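Local atomic coordinates of 7,8-dihydro-6-hydroxymethylpterin pyrophosphokinase-dihydropteroate synthase (Plasmodium falciparum, PDB entry 6JWS), a protein that probably makes the pterin diphosphate from hydroxymethyldihydropterin and ATP, then joins it to 4-aminobenzoate to give dihydropteroate in folate biosynthesis. Residues S587-L590 and L591-H595; I551-Y554 and L555-R558. The protein carries 1 engineered substitution. All blocks are in the same frame, centred on the assembly; numbering follows the deposited sequence.

Contact 1 (S587-L590 and L591-H595); sequences SIKL and LQNIH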
ATOM      1  N   SER B 587      -1.328 -20.085   3.302  1.00 10.23           N
ATOM      2  CA  SER B 587      -0.904 -18.996   4.167  1.00 10.84           C
ATOM      3  C   SER B 587      -0.948 -17.682   3.383  1.00 10.85           C
ATOM      4  O   SER B 587      -1.529 -16.705   3.849  1.00 11.29           O
ATOM      5  CB  SER B 587       0.479 -19.257   4.750  1.00 10.68           C
ATOM      6  OG  SER B 587       0.413 -20.246   5.760  1.00 10.40           O
ATOM      7  N   ILE B 588      -0.426 -17.694   2.151  1.00 11.16           N
ATOM      8  CA  ILE B 588      -0.429 -16.501   1.309  1.00 12.21           C
ATOM      9  C   ILE B 588      -1.863 -16.086   0.997  1.00 11.25           C
ATOM     10  O   ILE B 588      -2.214 -14.903   1.045  1.00 10.07           O
ATOM     11  CB  ILE B 588       0.421 -16.709   0.035  1.00 13.27           C
ATOM     12  CG1 ILE B 588       1.911 -16.680   0.377  1.00 15.30           C
ATOM     13  CG2 ILE B 588       0.096 -15.648  -0.996  1.00 13.61           C
ATOM     14  CD1 ILE B 588       2.775 -17.636  -0.461  1.00 19.02           C
ATOM     15  N   LYS B 589      -2.698 -17.086   0.696  1.00 11.27           N
ATOM     16  CA  LYS B 589      -4.061 -16.789   0.307  1.00 11.74           C
ATOM     17  C   LYS B 589      -4.815 -16.139   1.459  1.00 10.90           C
ATOM     18  O   LYS B 589      -5.589 -15.216   1.232  1.00 10.53           O
ATOM     19  CB  LYS B 589      -4.818 -18.028  -0.171  1.00 14.77           C
ATOM     20  CG  LYS B 589      -6.217 -17.718  -0.720  1.00 16.64           C
ATOM     21  CD  LYS B 589      -6.592 -18.650  -1.838  1.00 19.52           C
ATOM     22  CE  LYS B 589      -8.086 -18.715  -2.075  1.00 24.67           C
ATOM     23  NZ  LYS B 589      -8.592 -17.450  -2.663  1.00 30.14           N
ATOM     24  N   LEU B 590      -4.580 -16.617   2.688  1.00  9.96           N
ATOM     25  CA  LEU B 590      -5.218 -15.998   3.834  1.00 10.16           C
ATOM     26  C   LEU B 590      -4.820 -14.521   3.931  1.00 10.18           C
ATOM     27  O   LEU B 590      -5.670 -13.696   4.234  1.00 10.01           O
ATOM     28  CB  LEU B 590      -4.851 -16.772   5.112  1.00  9.58           C
ATOM     29  CG  LEU B 590      -5.543 -18.130   5.255  1.00  9.45           C
ATOM     30  CD1 LEU B 590      -4.883 -18.961   6.332  1.00  8.75           C
ATOM     31  CD2 LEU B 590      -7.041 -17.975   5.530  1.00  9.03           C
ATOM     32  N   LEU B 591      -3.530 -14.210   3.710  1.00 10.71           N
ATOM     33  CA  LEU B 591      -3.025 -12.833   3.690  1.00 11.80           C
ATOM     34  C   LEU B 591      -3.676 -12.035   2.558  1.00 11.43           C
ATOM     35  O   LEU B 591      -4.104 -10.906   2.777  1.00 10.44           O
ATOM     36  CB  LEU B 591      -1.494 -12.819   3.557  1.00 11.72           C
ATOM     37  CG  LEU B 591      -0.717 -13.249   4.804  1.00 12.01           C
ATOM     38  CD1 LEU B 591       0.761 -13.389   4.469  1.00 13.02           C
ATOM     39  CD2 LEU B 591      -0.881 -12.225   5.912  1.00 11.92           C
ATOM     40  N   GLN B 592      -3.799 -12.646   1.370  1.00 11.94           N
ATOM     41  CA  GLN B 592      -4.384 -11.927   0.241  1.00 13.07           C
ATOM     42  C   GLN B 592      -5.821 -11.521   0.563  1.00 12.87           C
ATOM     43  O   GLN B 592      -6.297 -10.503   0.061  1.00 12.28           O
ATOM     44  CB  GLN B 592      -4.383 -12.760  -1.041  1.00 13.26           C
ATOM     45  CG  GLN B 592      -2.981 -13.020  -1.561  1.00 15.04           C
ATOM     46  CD  GLN B 592      -2.986 -13.954  -2.750  1.00 16.42           C
ATOM     47  OE1 GLN B 592      -3.886 -14.766  -2.904  1.00 18.82           O
ATOM     48  NE2 GLN B 592      -1.976 -13.852  -3.601  1.00 17.16           N
ATOM     49  N   ASN B 593      -6.473 -12.293   1.450  1.00 12.23           N
ATOM     50  CA  ASN B 593      -7.893 -12.143   1.720  1.00 12.20           C
ATOM     51  C   ASN B 593      -8.144 -11.640   3.135  1.00 12.48           C
ATOM     52  O   ASN B 593      -9.204 -11.903   3.715  1.00 13.10           O
ATOM     53  CB  ASN B 593      -8.622 -13.449   1.412  1.00 12.58           C
ATOM     54  CG  ASN B 593      -8.716 -13.662  -0.084  1.00 12.87           C
ATOM     55  OD1 ASN B 593      -9.565 -13.067  -0.742  1.00 14.17           O
ATOM     56  ND2 ASN B 593      -7.817 -14.449  -0.635  1.00 12.13           N
ATOM     57  N   ILE B 594      -7.174 -10.901   3.676  1.00 12.41           N
ATOM     58  CA  ILE B 594      -7.236 -10.428   5.047  1.00 13.41           C
ATOM     59  C   ILE B 594      -8.358  -9.399   5.227  1.00 13.30           C
ATOM     60  O   ILE B 594      -8.810  -9.155   6.345  1.00 14.22           O
ATOM     61  CB  ILE B 594      -5.842  -9.930   5.492  1.00 14.78           C
ATOM     62  CG1 ILE B 594      -5.606 -10.079   6.995  1.00 15.45           C
ATOM     63  CG2 ILE B 594      -5.576  -8.507   5.007  1.00 14.82           C
ATOM     64  CD1 ILE B 594      -5.653 -11.516   7.501  1.00 16.88           C
ATOM     65  N   HIS B 595      -8.839  -8.809   4.127  1.00 12.69           N
ATOM     66  CA  HIS B 595      -9.872  -7.793   4.181  1.00 12.06           C
ATOM     67  C   HIS B 595     -11.142  -8.340   4.830  1.00 11.38           C
ATOM     68  O   HIS B 595     -11.950  -7.569   5.369  1.00 10.29           O
ATOM     69  CB  HIS B 595     -10.124  -7.218   2.774  1.00 13.59           C
ATOM     70  CG  HIS B 595     -10.775  -8.204   1.856  1.00 14.25           C
ATOM     71  ND1 HIS B 595     -10.033  -9.071   1.044  1.00 13.84           N
ATOM     72  CD2 HIS B 595     -12.081  -8.496   1.647  1.00 13.81           C
ATOM     73  CE1 HIS B 595     -10.857  -9.854   0.374  1.00 13.69           C
ATOM     74  NE2 HIS B 595     -12.120  -9.529   0.734  1.00 14.72           N
TER
HETATM   75  O   HOH W   1      -6.996 -14.678  -3.355  1.00 31.28           O
HETATM   76  O   HOH W   2      -8.277 -14.200   5.054  1.00 13.34           O
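With CG beside its own backbone N (chi1 -73°), N593 brings its amide back to the carbonyl of K589, whose CG leaves in the other sense, anti to the backbone N (chi1 -174°). The side chains cross, and K589 CG packs 3.6 Å from N593 ND2. That nitrogen gives a fairly straight bond of 3.0 Å to K589 O, which lies close to the plane of the amide. N593 N also reaches K589 O, but weakly, at a bent N-H...O angle (126°). A water accepts from N593 ND2, donates to Q592 OE1 and receives a weak bond from K589 NZ, linking all three polar ends. Q592 crosses I588, its CD and NE2 meeting the CG2 methyl, NE2 at 3.8 Å; its NE2 is bound by I703 O and Q705 O of the second subunit. A second water bridges L590 O and, weakly, N593 O. Regular bonds join L591 N to S587 O and Q592 N to I588 O (2.8 Å). N593 is the first residue to leave helical backbone angles, so this is the C-terminal end of helix 584-592, where the asparagine amide bonds back to a carbonyl of the last turn, in the TIM-barrel pterin-binding domain.

Contact 2 (I551-Y554 and L555-R558); sequences IKNY and LEQR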
ATOM      1  N   ILE B 551     -12.284 -20.631   7.901  1.00 10.28           N
ATOM      2  CA  ILE B 551     -11.519 -20.118   9.030  1.00  9.92           C
ATOM      3  C   ILE B 551     -12.251 -18.939   9.677  1.00 10.00           C
ATOM      4  O   ILE B 551     -12.468 -18.941  10.882  1.00  9.89           O
ATOM      5  CB  ILE B 551     -10.067 -19.822   8.591  1.00 10.38           C
ATOM      6  CG1 ILE B 551      -9.277 -21.129   8.400  1.00 10.63           C
ATOM      7  CG2 ILE B 551      -9.368 -18.875   9.547  1.00  9.89           C
ATOM      8  CD1 ILE B 551      -8.097 -20.999   7.473  1.00 10.43           C
ATOM      9  N   LYS B 552     -12.716 -17.975   8.867  1.00 10.01           N
ATOM     10  CA  LYS B 552     -13.556 -16.880   9.334  1.00  9.72           C
ATOM     11  C   LYS B 552     -14.780 -17.390  10.099  1.00  8.91           C
ATOM     12  O   LYS B 552     -15.076 -16.912  11.210  1.00  8.39           O
ATOM     13  CB  LYS B 552     -13.999 -15.973   8.174  1.00 10.80           C
ATOM     14  CG  LYS B 552     -14.705 -14.696   8.599  1.00 12.06           C
ATOM     15  CD  LYS B 552     -15.287 -13.820   7.491  1.00 13.87           C
ATOM     16  CE  LYS B 552     -16.194 -12.766   8.097  1.00 15.80           C
ATOM     17  NZ  LYS B 552     -16.384 -11.584   7.220  1.00 20.14           N
ATOM     18  N   ASN B 553     -15.525 -18.325   9.492  1.00  8.76           N
ATOM     19  CA  ASN B 553     -16.735 -18.848  10.136  1.00  8.46           C
ATOM     20  C   ASN B 553     -16.386 -19.552  11.448  1.00  7.40           C
ATOM     21  O   ASN B 553     -17.082 -19.390  12.432  1.00  7.05           O
ATOM     22  CB  ASN B 553     -17.592 -19.727   9.212  1.00 10.00           C
ATOM     23  CG  ASN B 553     -18.275 -18.917   8.124  1.00 12.18           C
ATOM     24  OD1 ASN B 553     -18.690 -17.785   8.382  1.00 14.02           O
ATOM     25  ND2 ASN B 553     -18.375 -19.463   6.912  1.00 11.93           N
ATOM     26  N   TYR B 554     -15.286 -20.305  11.480  1.00  7.02           N
ATOM     27  CA  TYR B 554     -14.831 -20.951  12.703  1.00  7.13           C
ATOM     28  C   TYR B 554     -14.601 -19.948  13.843  1.00  7.16           C
ATOM     29  O   TYR B 554     -15.124 -20.127  14.938  1.00  7.52           O
ATOM     30  CB  TYR B 554     -13.585 -21.790  12.407  1.00  7.03           C
ATOM     31  CG  TYR B 554     -12.908 -22.348  13.629  1.00  7.08           C
ATOM     32  CD1 TYR B 554     -11.948 -21.602  14.306  1.00  6.94           C
ATOM     33  CD2 TYR B 554     -13.205 -23.636  14.102  1.00  6.96           C
ATOM     34  CE1 TYR B 554     -11.316 -22.102  15.434  1.00  7.05           C
ATOM     35  CE2 TYR B 554     -12.543 -24.167  15.203  1.00  6.67           C
ATOM     36  CZ  TYR B 554     -11.597 -23.401  15.862  1.00  7.21           C
ATOM     37  OH  TYR B 554     -10.963 -23.872  16.978  1.00  7.73           O
ATOM     38  N   LEU B 555     -13.831 -18.889  13.586  1.00  7.12           N
ATOM     39  CA  LEU B 555     -13.513 -17.844  14.551  1.00  7.46           C
ATOM     40  C   LEU B 555     -14.769 -17.119  15.037  1.00  7.98           C
ATOM     41  O   LEU B 555     -14.887 -16.832  16.229  1.00  7.78           O
ATOM     42  CB  LEU B 555     -12.488 -16.882  13.918  1.00  6.96           C
ATOM     43  CG  LEU B 555     -11.123 -17.538  13.677  1.00  7.01           C
ATOM     44  CD1 LEU B 555     -10.179 -16.622  12.893  1.00  6.95           C
ATOM     45  CD2 LEU B 555     -10.485 -17.953  15.008  1.00  6.74           C
ATOM     46  N   GLU B 556     -15.707 -16.844  14.118  1.00  8.75           N
ATOM     47  CA  GLU B 556     -16.967 -16.197  14.462  1.00  9.86           C
ATOM     48  C   GLU B 556     -17.803 -17.102  15.366  1.00 10.37           C
ATOM     49  O   GLU B 556     -18.404 -16.624  16.337  1.00  9.94           O
ATOM     50  CB  GLU B 556     -17.762 -15.836  13.200  1.00 10.65           C
ATOM     51  CG  GLU B 556     -17.154 -14.654  12.442  1.00 12.17           C
ATOM     52  CD  GLU B 556     -17.867 -14.347  11.124  1.00 13.48           C
ATOM     53  OE1 GLU B 556     -18.169 -15.289  10.378  1.00 14.18           O
ATOM     54  OE2 GLU B 556     -18.116 -13.170  10.839  1.00 14.59           O
ATOM     55  N   GLN B 557     -17.821 -18.412  15.074  1.00 11.02           N
ATOM     56  CA  GLN B 557     -18.508 -19.339  15.968  1.00 12.50           C
ATOM     57  C   GLN B 557     -17.874 -19.297  17.364  1.00 11.13           C
ATOM     58  O   GLN B 557     -18.585 -19.245  18.364  1.00 10.17           O
ATOM     59  CB  GLN B 557     -18.750 -20.719  15.314  1.00 16.63           C
ATOM     60  CG  GLN B 557     -19.887 -20.717  14.276  1.00 23.22           C
ATOM     61  CD  GLN B 557     -20.061 -21.913  13.343  1.00 32.08           C
ATOM     62  OE1 GLN B 557     -20.205 -21.754  12.119  1.00 38.10           O
ATOM     63  NE2 GLN B 557     -20.077 -23.126  13.893  1.00 28.35           N
ATOM     64  N   ARG B 558     -16.533 -19.243  17.449  1.00 10.80           N
ATOM     65  CA  ARG B 558     -15.880 -19.196  18.756  1.00 11.24           C
ATOM     66  C   ARG B 558     -16.223 -17.909  19.509  1.00 10.94           C
ATOM     67  O   ARG B 558     -16.481 -17.934  20.722  1.00 10.50           O
ATOM     68  CB  ARG B 558     -14.350 -19.298  18.667  1.00 11.40           C
ATOM     69  CG  ARG B 558     -13.845 -20.619  18.121  1.00 11.93           C
ATOM     70  CD  ARG B 558     -14.528 -21.733  18.885  1.00 12.21           C
ATOM     71  NE  ARG B 558     -14.066 -21.911  20.246  1.00 12.82           N
ATOM     72  CZ  ARG B 558     -14.706 -22.630  21.164  1.00 14.61           C
ATOM     73  NH1 ARG B 558     -15.875 -23.185  20.887  1.00 13.95           N
ATOM     74  NH2 ARG B 558     -14.202 -22.746  22.382  1.00 15.98           N
TER
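This is an i to i+4 contact within helix 547-564, one of the helices outside the parallel strands of the TIM-barrel dihydropteroate synthase domain. Four successive backbone bonds carry it, from L555 N to I551 O through to R558 N to Y554 O, all about 3.0 Å long. Among the side chains, K552 and E556 cross: K552 CE passes 3.4 Å from E556 OE2, whereas K552 NZ stays 4.3 Å from the same oxygen, beyond a salt bridge, though the opposite charges may still attract. Each charged end is held from outside, K552 NZ by V596 O and E556 OE2 by the hydroxyl of Y600. K552 is stretched out from a CG anti to the backbone N (chi1 -171°), which carries its methylenes past the carboxylate. Y554 starts in the same sense and lays its ring beside R558, whose CG sits 4.0 Å above one face, offset to the rim. R558 then bends at chi2 and chi3, and its NE bonds to A506 O. On the buried side I551 and L555 run side by side, CG2 of I551 being 4.1 Å from CD1 of L555, while L555 CD2 touches Y554 CD1 at 4.0 Å. L555 and E556 pack on F574 of strand 572-575, I551 meets H530 and Y597, and the ring of Y554 makes an edge-to-face stack with H530, placing the helix against that strand and the loops beside it.

How the contacts relate
Along the chain, contact 2 comes first, in the middle of helix 547-564; strand 572-575 follows, and contact 1 then ends helix 584-592. The two are in series: each joins residues of one continuous stretch, so neither closes a long loop and they do not nest or cross. Their centres lie about 16 Å apart, yet they touch directly, L590 CD2 of contact 1 packing 3.7 Å from I551 CD1 of contact 2. K582, in the loop leading into helix 584-592, packs on S587, L590 and I551, adding to this join. Together they tie two successive barrel helices to each other, while contact 1 also reaches the second subunit.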